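PDB 4KCF: FAD-dependent oxidoreductase from Actinomadura kijaniata, which probably oxidises the amino group of a dTDP-linked amino sugar on the way to kijanose, using a bound flavin. Local coordinates for residues T185-A190 with V240-D245; G193-I198 with V215-T220. All coordinates share one frame; numbering follows the deposited sequence.

Contact 1: residues T185-A190 with V240-D245. With FMN (flavin mononucleotide), chain C.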
ATOM      1  N   THR A 185     -10.061   1.182  11.646  1.00 28.40           N
ATOM      2  CA  THR A 185     -10.714   1.862  10.538  1.00 27.84           C
ATOM      3  C   THR A 185      -9.817   1.803   9.293  1.00 26.64           C
ATOM      4  O   THR A 185      -8.607   1.633   9.414  1.00 26.94           O
ATOM      5  CB  THR A 185     -11.200   3.295  10.931  1.00 28.85           C
ATOM      6  OG1 THR A 185     -11.912   3.872   9.825  1.00 29.68           O
ATOM      7  CG2 THR A 185     -10.028   4.175  11.357  1.00 28.05           C
ATOM      8  N   LEU A 186     -10.392   1.901   8.099  1.00 26.45           N
ATOM      9  CA  LEU A 186      -9.625   1.979   6.836  1.00 27.34           C
ATOM     10  C   LEU A 186      -8.870   0.670   6.574  1.00 27.70           C
ATOM     11  O   LEU A 186      -7.651   0.606   6.723  1.00 30.74           O
ATOM     12  CB  LEU A 186      -8.702   3.216   6.812  1.00 27.51           C
ATOM     13  CG  LEU A 186      -9.436   4.518   7.185  1.00 29.03           C
ATOM     14  CD1 LEU A 186      -8.449   5.671   7.378  1.00 32.48           C
ATOM     15  CD2 LEU A 186     -10.442   4.901   6.100  1.00 26.72           C
ATOM     16  N   VAL A 187      -9.581  -0.409   6.247  1.00 25.46           N
ATOM     17  CA  VAL A 187      -8.925  -1.698   6.036  1.00 24.95           C
ATOM     18  C   VAL A 187      -9.262  -2.072   4.613  1.00 25.49           C
ATOM     19  O   VAL A 187     -10.309  -2.680   4.380  1.00 24.29           O
ATOM     20  CB  VAL A 187      -9.437  -2.826   6.976  1.00 26.02           C
ATOM     21  CG1 VAL A 187      -8.596  -4.097   6.776  1.00 26.34           C
ATOM     22  CG2 VAL A 187      -9.309  -2.411   8.452  1.00 24.03           C
ATOM     23  N   SER A 188      -8.426  -1.655   3.667  1.00 24.14           N
ATOM     24  CA  SER A 188      -8.727  -1.902   2.267  1.00 25.66           C
ATOM     25  C   SER A 188      -8.715  -3.417   2.046  1.00 25.96           C
ATOM     26  O   SER A 188      -7.986  -4.132   2.756  1.00 26.53           O
ATOM     27  CB  SER A 188      -7.630  -1.275   1.384  1.00 25.78           C
ATOM     28  OG  SER A 188      -7.557   0.105   1.712  1.00 31.79           O
ATOM     29  N   MET A 189      -9.501  -3.834   1.053  1.00 26.38           N
ATOM     30  CA  MET A 189      -9.609  -5.215   0.562  1.00 28.70           C
ATOM     31  C   MET A 189     -10.380  -6.082   1.557  1.00 30.83           C
ATOM     32  O   MET A 189     -10.456  -7.295   1.383  1.00 31.91           O
ATOM     33  CB  MET A 189      -8.247  -5.820   0.219  1.00 27.81           C
ATOM     34  CG  MET A 189      -8.290  -7.102  -0.617  1.00 27.97           C
ATOM     35  SD  MET A 189      -6.637  -7.529  -1.201  1.00 33.54           S
ATOM     36  CE  MET A 189      -5.651  -7.654   0.276  1.00 29.20           C
ATOM     37  N   ALA A 190     -10.991  -5.466   2.565  1.00 31.96           N
ATOM     38  CA  ALA A 190     -11.531  -6.228   3.689  1.00 34.51           C
ATOM     39  C   ALA A 190     -12.689  -7.140   3.280  1.00 35.74           C
ATOM     40  O   ALA A 190     -12.769  -8.262   3.783  1.00 37.01           O
ATOM     41  CB  ALA A 190     -11.913  -5.335   4.862  1.00 32.95           C
ATOM     42  N   VAL A 240     -13.174  -0.563   4.566  1.00 28.84           N
ATOM     43  CA  VAL A 240     -14.133  -0.560   5.677  1.00 29.74           C
ATOM     44  C   VAL A 240     -13.511  -0.668   7.056  1.00 29.28           C
ATOM     45  O   VAL A 240     -12.302  -0.833   7.191  1.00 31.46           O
ATOM     46  CB  VAL A 240     -15.166  -1.692   5.521  1.00 30.44           C
ATOM     47  CG1 VAL A 240     -15.896  -1.503   4.222  1.00 27.51           C
ATOM     48  CG2 VAL A 240     -14.445  -3.074   5.630  1.00 27.24           C
ATOM     49  N   ASP A 241     -14.327  -0.504   8.092  1.00 30.18           N
ATOM     50  CA  ASP A 241     -13.852  -0.696   9.458  1.00 29.98           C
ATOM     51  C   ASP A 241     -13.994  -2.181   9.754  1.00 29.86           C
ATOM     52  O   ASP A 241     -14.836  -2.846   9.145  1.00 30.42           O
ATOM     53  CB  ASP A 241     -14.732   0.078  10.437  1.00 29.45           C
ATOM     54  CG  ASP A 241     -14.392   1.561  10.475  1.00 32.29           C
ATOM     55  OD1 ASP A 241     -13.877   2.137   9.490  1.00 32.26           O
ATOM     56  OD2 ASP A 241     -14.586   2.150  11.554  1.00 36.56           O
ATOM     57  N   ILE A 242     -13.202  -2.682  10.697  1.00 30.40           N
ATOM     58  CA  ILE A 242     -13.392  -4.039  11.233  1.00 30.48           C
ATOM     59  C   ILE A 242     -13.451  -3.968  12.761  1.00 32.11           C
ATOM     60  O   ILE A 242     -12.742  -3.166  13.375  1.00 32.60           O
ATOM     61  CB  ILE A 242     -12.320  -5.019  10.717  1.00 30.09           C
ATOM     62  CG1 ILE A 242     -10.958  -4.655  11.308  1.00 28.38           C
ATOM     63  CG2 ILE A 242     -12.307  -5.015   9.195  1.00 27.46           C
ATOM     64  CD1 ILE A 242      -9.797  -5.243  10.565  1.00 27.38           C
ATOM     65  N   VAL A 243     -14.319  -4.778  13.364  1.00 32.31           N
ATOM     66  CA  VAL A 243     -14.545  -4.758  14.807  1.00 34.03           C
ATOM     67  C   VAL A 243     -14.095  -6.060  15.473  1.00 34.24           C
ATOM     68  O   VAL A 243     -14.299  -7.124  14.910  1.00 34.54           O
ATOM     69  CB  VAL A 243     -16.018  -4.444  15.109  1.00 34.11           C
ATOM     70  CG1 VAL A 243     -16.270  -4.414  16.613  1.00 33.83           C
ATOM     71  CG2 VAL A 243     -16.408  -3.108  14.447  1.00 33.82           C
ATOM     72  N   PHE A 244     -13.425  -5.982  16.623  1.00 35.19           N
ATOM     73  CA  PHE A 244     -13.016  -7.170  17.369  1.00 35.70           C
ATOM     74  C   PHE A 244     -13.690  -7.105  18.717  1.00 36.75           C
ATOM     75  O   PHE A 244     -13.541  -6.141  19.476  1.00 36.46           O
ATOM     76  CB  PHE A 244     -11.516  -7.239  17.593  1.00 34.68           C
ATOM     77  CG  PHE A 244     -10.735  -6.764  16.410  1.00 34.89           C
ATOM     78  CD1 PHE A 244     -10.526  -7.591  15.326  1.00 32.11           C
ATOM     79  CD2 PHE A 244     -10.184  -5.495  16.404  1.00 35.27           C
ATOM     80  CE1 PHE A 244      -9.772  -7.172  14.240  1.00 36.12           C
ATOM     81  CE2 PHE A 244      -9.467  -5.050  15.301  1.00 35.77           C
ATOM     82  CZ  PHE A 244      -9.252  -5.894  14.223  1.00 33.16           C
ATOM     83  N   ASP A 245     -14.453  -8.153  18.991  1.00 38.21           N
ATOM     84  CA  ASP A 245     -15.158  -8.240  20.268  1.00 39.12           C
ATOM     85  C   ASP A 245     -14.808  -9.558  20.971  1.00 39.07           C
ATOM     86  O   ASP A 245     -15.328 -10.628  20.641  1.00 38.31           O
ATOM     87  CB  ASP A 245     -16.666  -8.069  20.080  1.00 39.63           C
ATOM     88  CG  ASP A 245     -17.408  -8.091  21.403  1.00 43.15           C
ATOM     89  OD1 ASP A 245     -16.801  -8.058  22.501  1.00 45.08           O
ATOM     90  OD2 ASP A 245     -18.647  -8.153  21.335  1.00 50.91           O
TER
HETATM   91  N1  FMN C 502      -4.376   1.668   6.595  1.00 26.27           N
HETATM   92  C2  FMN C 502      -4.126   0.361   6.871  1.00 29.25           C
HETATM   93  O2  FMN C 502      -3.486   0.135   7.936  1.00 30.98           O
HETATM   94  N3  FMN C 502      -4.528  -0.619   6.015  1.00 23.94           N
HETATM   95  C4  FMN C 502      -5.251  -0.249   4.934  1.00 25.99           C
HETATM   96  O4  FMN C 502      -5.677  -1.209   4.067  1.00 25.30           O
HETATM   97  C4A FMN C 502      -5.485   1.113   4.622  1.00 28.30           C
HETATM   98  N5  FMN C 502      -6.177   1.521   3.511  1.00 26.14           N
HETATM   99  C5A FMN C 502      -6.432   2.846   3.324  1.00 25.17           C
HETATM  100  C6  FMN C 502      -7.141   3.239   2.187  1.00 24.80           C
HETATM  101  C7  FMN C 502      -7.401   4.601   1.953  1.00 26.60           C
HETATM  102  C7M FMN C 502      -8.182   5.022   0.737  1.00 27.51           C
HETATM  103  C8  FMN C 502      -6.936   5.622   2.916  1.00 26.87           C
HETATM  104  C8M FMN C 502      -7.170   7.108   2.738  1.00 28.83           C
HETATM  105  C9  FMN C 502      -6.225   5.170   4.021  1.00 27.18           C
HETATM  106  C9A FMN C 502      -5.961   3.803   4.239  1.00 26.76           C
HETATM  107  N10 FMN C 502      -5.289   3.407   5.355  1.00 25.49           N
HETATM  108  C10 FMN C 502      -5.034   2.085   5.502  1.00 24.29           C
HETATM  109  C1' FMN C 502      -4.816   4.294   6.437  1.00 25.64           C
HETATM  110  C2' FMN C 502      -3.922   5.532   6.370  1.00 36.98           C
HETATM  111  O2' FMN C 502      -2.719   4.803   6.134  1.00 30.33           O
HETATM  112  C3' FMN C 502      -3.860   6.591   7.513  1.00 43.35           C
HETATM  113  O3' FMN C 502      -3.660   6.050   8.840  1.00 46.73           O
HETATM  114  C4' FMN C 502      -4.933   7.692   7.744  1.00 44.09           C
HETATM  115  O4' FMN C 502      -5.927   8.082   6.760  1.00 45.18           O
HETATM  116  O   HOH W   1     -13.418   2.813   6.865  1.00 27.73           O
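Thr185 and Asp241 meet side by side, their side chains pointing the same way. Thr185 OG1 donates to Asp241 OD1 at 2.6 Å. The hydroxyl comes from the syn side of the carboxylate, 32° out of its plane. It gets there because OG1 is anti to the backbone N of Thr185 (chi1 -176°). A water also donates to Asp241 OD1, so two donors grip this one oxygen. Next along the segment, Val187 N donates to Val240 O at 2.9 Å in a bent bond. The apolar pairs follow. Val187 CG2 lies 3.6 Å from Ile242 CD1, the two side chains crossing at about a right angle. Ala190 CB presses tightly on Val240 CG2 at 3.5 Å.

The other side of 185-190 faces the flavin. Ser188 N donates to FMN O4 at 2.8 Å, and Ser188 OG donates to FMN N5 at 2.7 Å. Ser188 OG also bonds to Thr239 OG1, which helps fix its rotation. Further out, Asp241 OD2 forms a salt bridge with Arg183, and Asn228 holds Asp241 N.

With an alanine at Asp241, Thr185 OG1 and Arg183 would probably be left without their carboxylate partner. In this middle domain of the acyl-CoA dehydrogenase fold, strand 240-244 backs the flavin-binding segment. The two bonds from Ser188 would be expected to polarise the N5 and O4 edge of the flavin.

Contact 2: residues G193-I198 with V215-T220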
ATOM      1  N   GLY A 193     -11.141 -10.290   2.501  1.00 32.10           N
ATOM      2  CA  GLY A 193      -9.958 -10.706   3.227  1.00 31.31           C
ATOM      3  C   GLY A 193     -10.206 -11.987   4.020  1.00 31.79           C
ATOM      4  O   GLY A 193     -11.256 -12.161   4.656  1.00 32.13           O
ATOM      5  N   THR A 194      -9.221 -12.879   4.053  1.00 29.99           N
ATOM      6  CA  THR A 194      -9.413 -14.108   4.822  1.00 29.10           C
ATOM      7  C   THR A 194      -8.570 -13.962   6.076  1.00 29.37           C
ATOM      8  O   THR A 194      -8.815 -14.649   7.060  1.00 29.05           O
ATOM      9  CB  THR A 194      -8.968 -15.351   4.012  1.00 28.35           C
ATOM     10  OG1 THR A 194      -7.575 -15.212   3.718  1.00 27.24           O
ATOM     11  CG2 THR A 194      -9.749 -15.469   2.700  1.00 27.83           C
ATOM     12  N   HIS A 195      -7.572 -13.083   6.024  1.00 28.13           N
ATOM     13  CA  HIS A 195      -6.592 -12.903   7.087  1.00 29.71           C
ATOM     14  C   HIS A 195      -6.347 -11.411   7.297  1.00 31.55           C
ATOM     15  O   HIS A 195      -6.259 -10.643   6.312  1.00 29.90           O
ATOM     16  CB  HIS A 195      -5.273 -13.510   6.650  1.00 30.51           C
ATOM     17  CG  HIS A 195      -5.241 -15.009   6.715  1.00 32.32           C
ATOM     18  ND1 HIS A 195      -5.882 -15.801   5.790  1.00 33.94           N
ATOM     19  CD2 HIS A 195      -4.658 -15.854   7.606  1.00 32.51           C
ATOM     20  CE1 HIS A 195      -5.671 -17.073   6.095  1.00 36.19           C
ATOM     21  NE2 HIS A 195      -4.946 -17.135   7.200  1.00 33.57           N
ATOM     22  N   PHE A 196      -6.231 -11.020   8.562  1.00 30.14           N
ATOM     23  CA  PHE A 196      -6.151  -9.600   8.892  1.00 30.71           C
ATOM     24  C   PHE A 196      -5.005  -9.411   9.864  1.00 29.81           C
ATOM     25  O   PHE A 196      -5.067  -9.871  11.004  1.00 29.63           O
ATOM     26  CB  PHE A 196      -7.461  -9.116   9.514  1.00 28.45           C
ATOM     27  CG  PHE A 196      -8.614  -9.192   8.564  1.00 31.55           C
ATOM     28  CD1 PHE A 196      -9.045  -8.067   7.877  1.00 31.89           C
ATOM     29  CD2 PHE A 196      -9.255 -10.395   8.313  1.00 30.10           C
ATOM     30  CE1 PHE A 196     -10.089  -8.153   6.964  1.00 32.41           C
ATOM     31  CE2 PHE A 196     -10.299 -10.495   7.401  1.00 30.10           C
ATOM     32  CZ  PHE A 196     -10.730  -9.369   6.736  1.00 33.39           C
ATOM     33  N   VAL A 197      -3.943  -8.766   9.405  1.00 28.96           N
ATOM     34  CA  VAL A 197      -2.833  -8.466  10.314  1.00 28.53           C
ATOM     35  C   VAL A 197      -3.091  -7.143  11.035  1.00 29.85           C
ATOM     36  O   VAL A 197      -3.101  -6.068  10.400  1.00 27.89           O
ATOM     37  CB  VAL A 197      -1.489  -8.389   9.576  1.00 28.61           C
ATOM     38  CG1 VAL A 197      -0.385  -7.959  10.546  1.00 28.98           C
ATOM     39  CG2 VAL A 197      -1.202  -9.722   8.848  1.00 26.55           C
ATOM     40  N   ILE A 198      -3.228  -7.238  12.354  1.00 28.76           N
ATOM     41  CA  ILE A 198      -3.795  -6.165  13.140  1.00 32.22           C
ATOM     42  C   ILE A 198      -2.724  -5.565  14.040  1.00 34.34           C
ATOM     43  O   ILE A 198      -2.014  -6.352  14.646  1.00 34.66           O
ATOM     44  CB  ILE A 198      -4.985  -6.717  13.965  1.00 32.32           C
ATOM     45  CG1 ILE A 198      -6.124  -7.209  13.050  1.00 30.58           C
ATOM     46  CG2 ILE A 198      -5.536  -5.684  14.924  1.00 30.57           C
ATOM     47  CD1 ILE A 198      -6.580  -6.237  11.987  1.00 33.06           C
ATOM     48  N   VAL A 215      -2.731 -11.996  14.024  1.00 32.59           N
ATOM     49  CA  VAL A 215      -3.326 -12.274  12.739  1.00 32.12           C
ATOM     50  C   VAL A 215      -4.696 -12.870  13.019  1.00 33.43           C
ATOM     51  O   VAL A 215      -4.738 -13.909  13.639  1.00 35.28           O
ATOM     52  CB  VAL A 215      -2.439 -13.223  11.961  1.00 32.39           C
ATOM     53  CG1 VAL A 215      -3.064 -13.456  10.610  1.00 30.65           C
ATOM     54  CG2 VAL A 215      -1.036 -12.641  11.894  1.00 31.16           C
ATOM     55  N   VAL A 216      -5.782 -12.234  12.589  1.00 33.05           N
ATOM     56  CA  VAL A 216      -7.154 -12.642  12.785  1.00 34.38           C
ATOM     57  C   VAL A 216      -7.691 -13.261  11.482  1.00 35.61           C
ATOM     58  O   VAL A 216      -7.564 -12.679  10.397  1.00 34.45           O
ATOM     59  CB  VAL A 216      -7.977 -11.361  13.149  1.00 34.80           C
ATOM     60  CG1 VAL A 216      -9.401 -11.700  13.538  1.00 35.34           C
ATOM     61  CG2 VAL A 216      -7.316 -10.605  14.281  1.00 33.53           C
ATOM     62  N   THR A 217      -8.323 -14.431  11.560  1.00 35.96           N
ATOM     63  CA  THR A 217      -8.924 -15.022  10.354  1.00 35.76           C
ATOM     64  C   THR A 217     -10.392 -14.615  10.269  1.00 36.07           C
ATOM     65  O   THR A 217     -10.989 -14.216  11.267  1.00 35.73           O
ATOM     66  CB  THR A 217      -8.799 -16.547  10.360  1.00 36.04           C
ATOM     67  OG1 THR A 217      -9.408 -16.992  11.579  1.00 38.99           O
ATOM     68  CG2 THR A 217      -7.325 -16.979  10.338  1.00 33.53           C
ATOM     69  N   ARG A 218     -10.974 -14.702   9.080  1.00 36.16           N
ATOM     70  CA  ARG A 218     -12.266 -14.066   8.858  1.00 37.43           C
ATOM     71  C   ARG A 218     -13.327 -14.747   9.723  1.00 39.29           C
ATOM     72  O   ARG A 218     -14.281 -14.093  10.136  1.00 39.47           O
ATOM     73  CB  ARG A 218     -12.649 -14.094   7.367  1.00 37.33           C
ATOM     74  CG  ARG A 218     -13.846 -13.230   7.013  1.00 34.88           C
ATOM     75  CD  ARG A 218     -14.329 -13.369   5.563  1.00 33.94           C
ATOM     76  NE  ARG A 218     -15.327 -12.308   5.420  1.00 39.02           N
ATOM     77  CZ  ARG A 218     -15.093 -11.089   4.928  1.00 41.00           C
ATOM     78  NH1 ARG A 218     -16.072 -10.195   4.888  1.00 40.58           N
ATOM     79  NH2 ARG A 218     -13.900 -10.755   4.443  1.00 36.84           N
ATOM     80  N   ASP A 219     -13.159 -16.032  10.023  1.00 40.55           N
ATOM     81  CA  ASP A 219     -14.141 -16.740  10.847  1.00 42.15           C
ATOM     82  C   ASP A 219     -13.871 -16.694  12.354  1.00 42.18           C
ATOM     83  O   ASP A 219     -14.526 -17.438  13.087  1.00 43.70           O
ATOM     84  CB  ASP A 219     -14.196 -18.207  10.417  1.00 42.43           C
ATOM     85  CG  ASP A 219     -12.842 -18.891  10.546  1.00 48.46           C
ATOM     86  OD1 ASP A 219     -12.506 -19.649   9.612  1.00 53.57           O
ATOM     87  OD2 ASP A 219     -12.097 -18.682  11.540  1.00 51.12           O
ATOM     88  N   THR A 220     -12.921 -15.902  12.854  1.00 40.43           N
ATOM     89  CA  THR A 220     -12.726 -15.800  14.302  1.00 38.66           C
ATOM     90  C   THR A 220     -14.021 -15.227  14.865  1.00 38.52           C
ATOM     91  O   THR A 220     -14.628 -14.391  14.202  1.00 37.32           O
ATOM     92  CB  THR A 220     -11.513 -14.914  14.665  1.00 39.28           C
ATOM     93  OG1 THR A 220     -10.335 -15.433  14.030  1.00 37.57           O
ATOM     94  CG2 THR A 220     -11.292 -14.780  16.163  1.00 36.14           C
TER
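The His195 ring has the methyl CG2 of Thr217 obliquely beside it, an off-centre CH-pi contact 4.3 Å from the ring centroid. Val215 CG1 lies at the edge of the same ring, and Thr194 OG1 sits in plane at its edge, hydrogen-bonded to His195 ND1. The Phe196 ring has Val216 O at its edge, in plane, and Arg218 NH2 near its CZ corner. The rings and their valine partners sit on an antiparallel beta hairpin, strands 195-202 and 210-217, in the middle domain of the acyl-CoA dehydrogenase fold.

In the hydrogen-bonded pair Phe196-Val216, Phe196 N donates to Val216 O at 2.8 Å, and Val216 N returns a nearly straight bond to Phe196 O. His195 with Thr217 and Val197 with Val215 flank it as non-hydrogen-bonded pairs. On the face of Phe196 and Val216, Ile198 CG1 packs on Val216 CG2 at 3.8 Å. Ile242 and Val187 also pack against this face. On the other face, Val197 touches the bound sugar nucleotide.

Past the strands, Arg218 N donates to Thr194 O. The extended Arg218 chain carries its guanidinium back to Gly193 and to Ala190 O. Arg218 NH2 meets a lone pair of Gly193 O in the carbonyl plane, at 3.0 Å.

Contacts 1 and 2 lie in one mixed sheet of the middle domain, with centres about 10 Å apart. Strand 178-187 is followed by strand 195-202, then comes strand 210-217, and, of these four, strand 240-244 comes last. The hairpin of contact 2 is therefore inserted in sequence between the two segments of contact 1. The contacts also touch in space. Ala190 O probably accepts a hydrogen bond from Arg218 NH2 at 2.8 Å, and Ile198 CD1 packs 3.5 Å from Phe244 CZ. Contact 1 meets the flavin, while contact 2 reaches the sugar nucleotide through Val197. The same sheet therefore probably helps to place cofactor and sugar nucleotide side by side.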